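Local coordinates for protein iron transport multicopper oxidase FET3 (Saccharomyces cerevisiae, PDB 1ZPU) that oxidises ferrous to ferric iron with four bound copper ions, reducing oxygen to water, so that high-affinity iron uptake into the yeast cell can proceed, at residues N223-Y229 with S292-L297; L137-E141 with S200-W204. One frame throughout, in Å; residues are numbered along the deposited sequence.

Contact 1: N223-Y229 with S292-L297; sequences NVTDMLY and SIDNFL. With NAG (2-acetamido-2-deoxy-beta-D-glucopyranose), chain I.
Phe296 lays one face of its ring over the CB of Tyr229, a CH-pi contact in which that carbon stands 3.7 Å from the ring centroid and somewhat off centre. The two aromatic side chains run side by side in the same direction, yet their planes are inclined at 33°, an oblique pairing. With CG set between its backbone N and carbonyl carbon (chi1 55°), the Phe296 ring is turned onto Tyr229. The Tyr229 hydroxyl reaches past this pair to a hydrogen bond with Asp257.

Met227 crosses Phe296 at a slant, its CG 4.2 Å from Phe296 CB. Its chain runs straight as far as the sulfur, then bends, bringing CE to 3.5 Å from the carbonyl O of Ser292 and SD up to CA of Ile293. Leu297 meets Thr225 at about a right angle: its CB lies 3.6 Å from Thr225 OG1, while the Thr225 methyl CG2 packs against the Leu297 backbone N. Farther out, the branches of Leu297 part, CD2 resting beside CD2 of Leu228 and CD1 reaching OD1 of Asn223 and, at 3.5 Å, O6 of the N-acetylglucosamine linked to Asn223 ND2.

A single backbone hydrogen bond joins the segments, from Leu297 N to Met227 O (3.1 Å, N-H...O angle 165°), and the same carbonyl oxygen takes a CA-H...O contact from Phe296. The contact thus combines one nearly straight backbone bond with mostly apolar side-chain packing, and through it the loop 292-297 is fastened to the turn between 218-225 and 228-230, edge strands of the two sheets of the second plastocyanin-like domain, with the first sugar of an N-glycan against its Leu297 end.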
loop_
_atom_site.group_PDB
_atom_site.type_symbol
_atom_site.label_atom_id
_atom_site.label_comp_id
_atom_site.label_asym_id
_atom_site.label_seq_id
_atom_site.Cartn_x
_atom_site.Cartn_y
_atom_site.Cartn_z
ATOM N N ASN A 223 8.220 12.700 -17.742
ATOM C CA ASN A 223 8.827 13.726 -16.878
ATOM C C ASN A 223 10.223 13.299 -16.438
ATOM O O ASN A 223 10.378 12.286 -15.753
ATOM C CB ASN A 223 7.954 14.047 -15.650
ATOM C CG ASN A 223 8.252 15.446 -15.026
ATOM O OD1 ASN A 223 9.406 15.804 -14.746
ATOM N ND2 ASN A 223 7.175 16.211 -14.771
ATOM N N VAL A 224 11.228 14.079 -16.828
ATOM C CA VAL A 224 12.625 13.785 -16.523
ATOM C C VAL A 224 13.026 14.291 -15.128
ATOM O O VAL A 224 12.732 15.420 -14.766
ATOM C CB VAL A 224 13.557 14.386 -17.610
ATOM C CG1 VAL A 224 15.004 14.114 -17.285
ATOM C CG2 VAL A 224 13.221 13.813 -18.970
ATOM N N THR A 225 13.688 13.440 -14.351
ATOM C CA THR A 225 14.240 13.813 -13.036
ATOM C C THR A 225 15.590 13.160 -12.773
ATOM O O THR A 225 15.992 12.206 -13.449
ATOM C CB THR A 225 13.379 13.307 -11.831
ATOM O OG1 THR A 225 12.047 12.974 -12.252
ATOM C CG2 THR A 225 13.362 14.351 -10.672
ATOM N N ASP A 226 16.257 13.650 -11.737
ATOM C CA ASP A 226 17.462 13.035 -11.240
ATOM C C ASP A 226 17.152 12.182 -10.031
ATOM O O ASP A 226 17.935 11.309 -9.685
ATOM C CB ASP A 226 18.459 14.107 -10.842
ATOM C CG ASP A 226 18.884 14.964 -12.013
ATOM O OD1 ASP A 226 19.224 16.150 -11.788
ATOM O OD2 ASP A 226 18.871 14.451 -13.160
ATOM N N MET A 227 16.013 12.426 -9.386
ATOM C CA MET A 227 15.719 11.777 -8.110
ATOM C C MET A 227 14.220 11.517 -7.861
ATOM O O MET A 227 13.363 12.348 -8.188
ATOM C CB MET A 227 16.318 12.607 -6.971
ATOM C CG MET A 227 16.365 11.872 -5.646
ATOM S SD MET A 227 17.106 12.810 -4.305
ATOM C CE MET A 227 18.742 13.107 -4.951
ATOM N N LEU A 228 13.901 10.367 -7.275
ATOM C CA LEU A 228 12.512 10.083 -6.873
ATOM C C LEU A 228 12.377 9.969 -5.373
ATOM O O LEU A 228 13.291 9.508 -4.708
ATOM C CB LEU A 228 11.994 8.793 -7.501
ATOM C CG LEU A 228 11.987 8.647 -9.019
ATOM C CD1 LEU A 228 11.703 7.206 -9.405
ATOM C CD2 LEU A 228 10.980 9.595 -9.666
ATOM N N TYR A 229 11.237 10.403 -4.846
ATOM C CA TYR A 229 10.847 10.086 -3.477
ATOM C C TYR A 229 9.709 9.056 -3.560
ATOM O O TYR A 229 8.616 9.374 -4.007
ATOM C CB TYR A 229 10.411 11.354 -2.735
ATOM C CG TYR A 229 10.022 11.155 -1.278
ATOM C CD1 TYR A 229 10.983 11.155 -0.260
ATOM C CD2 TYR A 229 8.691 10.961 -0.921
ATOM C CE1 TYR A 229 10.625 10.957 1.073
ATOM C CE2 TYR A 229 8.322 10.766 0.402
ATOM C CZ TYR A 229 9.286 10.770 1.394
ATOM O OH TYR A 229 8.873 10.578 2.698
ATOM N N SER A 292 21.770 17.552 -2.585
ATOM C CA SER A 292 20.494 17.844 -1.944
ATOM C C SER A 292 19.465 16.733 -2.141
ATOM O O SER A 292 19.392 16.103 -3.206
ATOM C CB SER A 292 19.933 19.156 -2.472
ATOM O OG SER A 292 18.587 19.333 -2.074
ATOM N N ILE A 293 18.657 16.494 -1.112
ATOM C CA ILE A 293 17.568 15.522 -1.216
ATOM C C ILE A 293 16.233 16.262 -1.242
ATOM O O ILE A 293 15.191 15.723 -0.875
ATOM C CB ILE A 293 17.627 14.465 -0.098
ATOM C CG1 ILE A 293 17.617 15.123 1.284
ATOM C CG2 ILE A 293 18.861 13.592 -0.268
ATOM C CD1 ILE A 293 17.183 14.214 2.417
ATOM N N ASP A 294 16.276 17.512 -1.694
ATOM C CA ASP A 294 15.089 18.375 -1.712
ATOM C C ASP A 294 14.543 18.602 -3.118
ATOM O O ASP A 294 13.528 19.283 -3.271
ATOM C CB ASP A 294 15.371 19.746 -1.060
ATOM C CG ASP A 294 15.752 19.646 0.426
ATOM O OD1 ASP A 294 15.715 18.550 1.022
ATOM O OD2 ASP A 294 16.099 20.689 1.013
ATOM N N ASN A 295 15.206 18.047 -4.135
ATOM C CA ASN A 295 14.803 18.314 -5.520
ATOM C C ASN A 295 14.267 17.106 -6.263
ATOM O O ASN A 295 14.269 17.081 -7.496
ATOM C CB ASN A 295 15.936 18.956 -6.311
ATOM C CG ASN A 295 16.449 20.211 -5.664
ATOM O OD1 ASN A 295 15.675 21.090 -5.291
ATOM N ND2 ASN A 295 17.765 20.302 -5.518
ATOM N N PHE A 296 13.790 16.118 -5.516
ATOM C CA PHE A 296 13.114 14.971 -6.112
ATOM C C PHE A 296 11.830 15.430 -6.799
ATOM O O PHE A 296 11.264 16.466 -6.442
ATOM C CB PHE A 296 12.781 13.912 -5.035
ATOM C CG PHE A 296 11.982 14.456 -3.881
ATOM C CD1 PHE A 296 10.594 14.494 -3.935
ATOM C CD2 PHE A 296 12.627 14.963 -2.752
ATOM C CE1 PHE A 296 9.861 15.011 -2.880
ATOM C CE2 PHE A 296 11.898 15.488 -1.695
ATOM C CZ PHE A 296 10.513 15.518 -1.760
ATOM N N LEU A 297 11.370 14.646 -7.766
ATOM C CA LEU A 297 10.104 14.894 -8.451
ATOM C C LEU A 297 8.897 14.928 -7.507
ATOM O O LEU A 297 8.684 14.014 -6.730
ATOM C CB LEU A 297 9.875 13.812 -9.505
ATOM C CG LEU A 297 8.541 13.803 -10.243
ATOM C CD1 LEU A 297 8.527 14.923 -11.277
ATOM C CD2 LEU A 297 8.362 12.445 -10.885
HETATM C C1 NAG I . 7.391 17.636 -14.610
HETATM C C2 NAG I . 6.036 18.107 -15.127
HETATM C C3 NAG I . 5.809 19.614 -14.881
HETATM C C4 NAG I . 6.431 20.233 -13.619
HETATM C C5 NAG I . 7.571 19.387 -13.024
HETATM C C6 NAG I . 7.681 19.556 -11.512
HETATM C C7 NAG I . 5.227 16.774 -17.097
HETATM C C8 NAG I . 4.610 15.699 -16.229
HETATM N N2 NAG I . 5.926 17.782 -16.544
HETATM O O3 NAG I . 4.425 19.883 -14.822
HETATM O O4 NAG I . 6.869 21.533 -14.012
HETATM O O5 NAG I . 7.384 18.003 -13.249
HETATM O O6 NAG I . 8.277 18.413 -10.932
HETATM O O7 NAG I . 5.076 16.711 -18.316
#

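Contact 2: L137-E141 with S200-W204; sequences LSLSE and SQYFW
Leu137 and Leu139 meet Phe203 through methyl groups. CD1 of Leu137 lies 3.8 Å from Phe203 CZ, and CD1 of Leu139 is 3.9 Å from Phe203 CD1, so the two leucines, both crossing the phenylalanine at about a right angle, divide the ring's CD1, CE1 and CZ atoms between them. With its CG anti to the backbone N (chi1 180°), Phe203 extends across to both of them. Ile192 and Ile252 add further apolar contacts to the same side chain.

The polar part belongs to Gln201, whose chain is extended beyond CG and brings its amide beside Leu139 CB, 3.8 Å from OE1. NE2 comes to 3.2 Å from Ser140 O, while OE1 accepts a hydrogen bond from Gln254. A leucine in place of Gln201 would probably leave the Gln254 amide without this acceptor and set an apolar end against the backbone of Ser140. Nearby, Ser140 OG donates to Glu141 O at 2.8 Å, and the Glu141 carboxylate takes bonds from the backbone N of Gly197, Phe198 and Val199.

The axes of strand segments 137-141 and 201-204 come within 9.1 Å, their directions 145° apart, and the strands belong to different sheets, so side chains rather than backbone bonds fill the interval. Such face-to-face packing is that of the Greek-key beta-sandwich of a cupredoxin, here the second plastocyanin-like domain.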
loop_
_atom_site.group_PDB
_atom_site.type_symbol
_atom_site.label_atom_id
_atom_site.label_comp_id
_atom_site.label_asym_id
_atom_site.label_seq_id
_atom_site.Cartn_x
_atom_site.Cartn_y
_atom_site.Cartn_z
ATOM N N LEU A 137 12.874 -3.170 -9.804
ATOM C CA LEU A 137 13.634 -3.191 -8.584
ATOM C C LEU A 137 12.640 -3.047 -7.453
ATOM O O LEU A 137 11.817 -2.122 -7.469
ATOM C CB LEU A 137 14.621 -2.043 -8.538
ATOM C CG LEU A 137 15.673 -1.893 -9.626
ATOM C CD1 LEU A 137 16.468 -0.656 -9.311
ATOM C CD2 LEU A 137 16.587 -3.094 -9.696
ATOM N N SER A 138 12.697 -3.961 -6.485
ATOM C CA SER A 138 11.848 -3.893 -5.311
ATOM C C SER A 138 12.636 -3.320 -4.151
ATOM O O SER A 138 13.404 -4.042 -3.506
ATOM C CB SER A 138 11.363 -5.292 -4.925
ATOM O OG SER A 138 10.593 -5.895 -5.953
ATOM N N LEU A 139 12.456 -2.031 -3.885
ATOM C CA LEU A 139 13.071 -1.390 -2.735
ATOM C C LEU A 139 12.269 -1.715 -1.472
ATOM O O LEU A 139 11.025 -1.804 -1.503
ATOM C CB LEU A 139 13.129 0.124 -2.925
ATOM C CG LEU A 139 13.443 0.719 -4.302
ATOM C CD1 LEU A 139 13.326 2.255 -4.285
ATOM C CD2 LEU A 139 14.812 0.312 -4.739
ATOM N N SER A 140 12.983 -1.879 -0.359
ATOM C CA SER A 140 12.350 -2.143 0.932
ATOM C C SER A 140 13.304 -1.823 2.064
ATOM O O SER A 140 14.480 -1.651 1.813
ATOM C CB SER A 140 11.918 -3.610 1.018
ATOM O OG SER A 140 11.333 -3.869 2.273
ATOM N N GLU A 141 12.804 -1.720 3.294
ATOM C CA GLU A 141 13.690 -1.757 4.469
ATOM C C GLU A 141 13.670 -3.176 5.029
ATOM O O GLU A 141 12.787 -3.962 4.680
ATOM C CB GLU A 141 13.292 -0.738 5.540
ATOM C CG GLU A 141 12.065 -1.127 6.387
ATOM C CD GLU A 141 10.751 -0.991 5.631
ATOM O OE1 GLU A 141 10.259 0.165 5.500
ATOM O OE2 GLU A 141 10.227 -2.046 5.163
ATOM N N SER A 200 9.852 5.642 3.689
ATOM C CA SER A 200 10.009 6.198 2.325
ATOM C C SER A 200 11.474 6.170 1.882
ATOM O O SER A 200 12.387 6.249 2.704
ATOM C CB SER A 200 9.575 7.660 2.284
ATOM O OG SER A 200 8.223 7.864 2.641
ATOM N N GLN A 201 11.722 6.097 0.585
ATOM C CA GLN A 201 13.104 6.091 0.126
ATOM C C GLN A 201 13.338 7.088 -0.975
ATOM O O GLN A 201 12.463 7.312 -1.821
ATOM C CB GLN A 201 13.489 4.719 -0.386
ATOM C CG GLN A 201 13.440 3.619 0.663
ATOM C CD GLN A 201 14.117 2.366 0.178
ATOM O OE1 GLN A 201 15.043 2.429 -0.640
ATOM N NE2 GLN A 201 13.666 1.224 0.655
ATOM N N TYR A 202 14.519 7.693 -0.979
ATOM C CA TYR A 202 14.948 8.441 -2.146
ATOM C C TYR A 202 15.688 7.471 -3.037
ATOM O O TYR A 202 16.410 6.588 -2.551
ATOM C CB TYR A 202 15.868 9.595 -1.787
ATOM C CG TYR A 202 15.300 10.573 -0.812
ATOM C CD1 TYR A 202 15.459 10.368 0.555
ATOM C CD2 TYR A 202 14.622 11.719 -1.246
ATOM C CE1 TYR A 202 14.955 11.263 1.471
ATOM C CE2 TYR A 202 14.109 12.634 -0.335
ATOM C CZ TYR A 202 14.280 12.396 1.028
ATOM O OH TYR A 202 13.784 13.264 1.982
ATOM N N PHE A 203 15.504 7.622 -4.339
ATOM C CA PHE A 203 16.142 6.741 -5.284
ATOM C C PHE A 203 16.744 7.528 -6.425
ATOM O O PHE A 203 16.089 8.423 -6.974
ATOM C CB PHE A 203 15.133 5.752 -5.843
ATOM C CG PHE A 203 15.715 4.807 -6.840
ATOM C CD1 PHE A 203 16.285 3.611 -6.422
ATOM C CD2 PHE A 203 15.704 5.117 -8.202
ATOM C CE1 PHE A 203 16.824 2.731 -7.340
ATOM C CE2 PHE A 203 16.243 4.257 -9.127
ATOM C CZ PHE A 203 16.814 3.062 -8.701
ATOM N N TRP A 204 17.978 7.180 -6.793
ATOM C CA TRP A 204 18.626 7.775 -7.959
ATOM C C TRP A 204 19.785 6.944 -8.498
ATOM O O TRP A 204 20.330 6.088 -7.795
ATOM C CB TRP A 204 19.092 9.203 -7.668
ATOM C CG TRP A 204 20.278 9.344 -6.750
ATOM C CD1 TRP A 204 21.574 9.518 -7.121
ATOM C CD2 TRP A 204 20.267 9.368 -5.310
ATOM N NE1 TRP A 204 22.379 9.653 -6.009
ATOM C CE2 TRP A 204 21.602 9.564 -4.885
ATOM C CE3 TRP A 204 19.259 9.241 -4.340
ATOM C CZ2 TRP A 204 21.958 9.642 -3.536
ATOM C CZ3 TRP A 204 19.613 9.311 -2.995
ATOM C CH2 TRP A 204 20.956 9.509 -2.607
#

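Both contacts involve the sheet that contains strands 201-205 and 228-230, which are neighbours in it, and their centres lie 13 Å apart. Contact 2 is wholly buried, between the two sheets of the domain. Contact 1 lies farther from the centre of the chain, partly buried, with a glycan-bearing asparagine within it, where a loop closes on a strand edge. The chemistry follows: a backbone hydrogen bond and an aromatic pair in contact 1, methyl-to-ring packing and a buried amide in contact 2. The two are directly joined by the probable hydrogen bonds of Leu228 O with Phe203 N and of the Tyr229 and Ser200 hydroxyls.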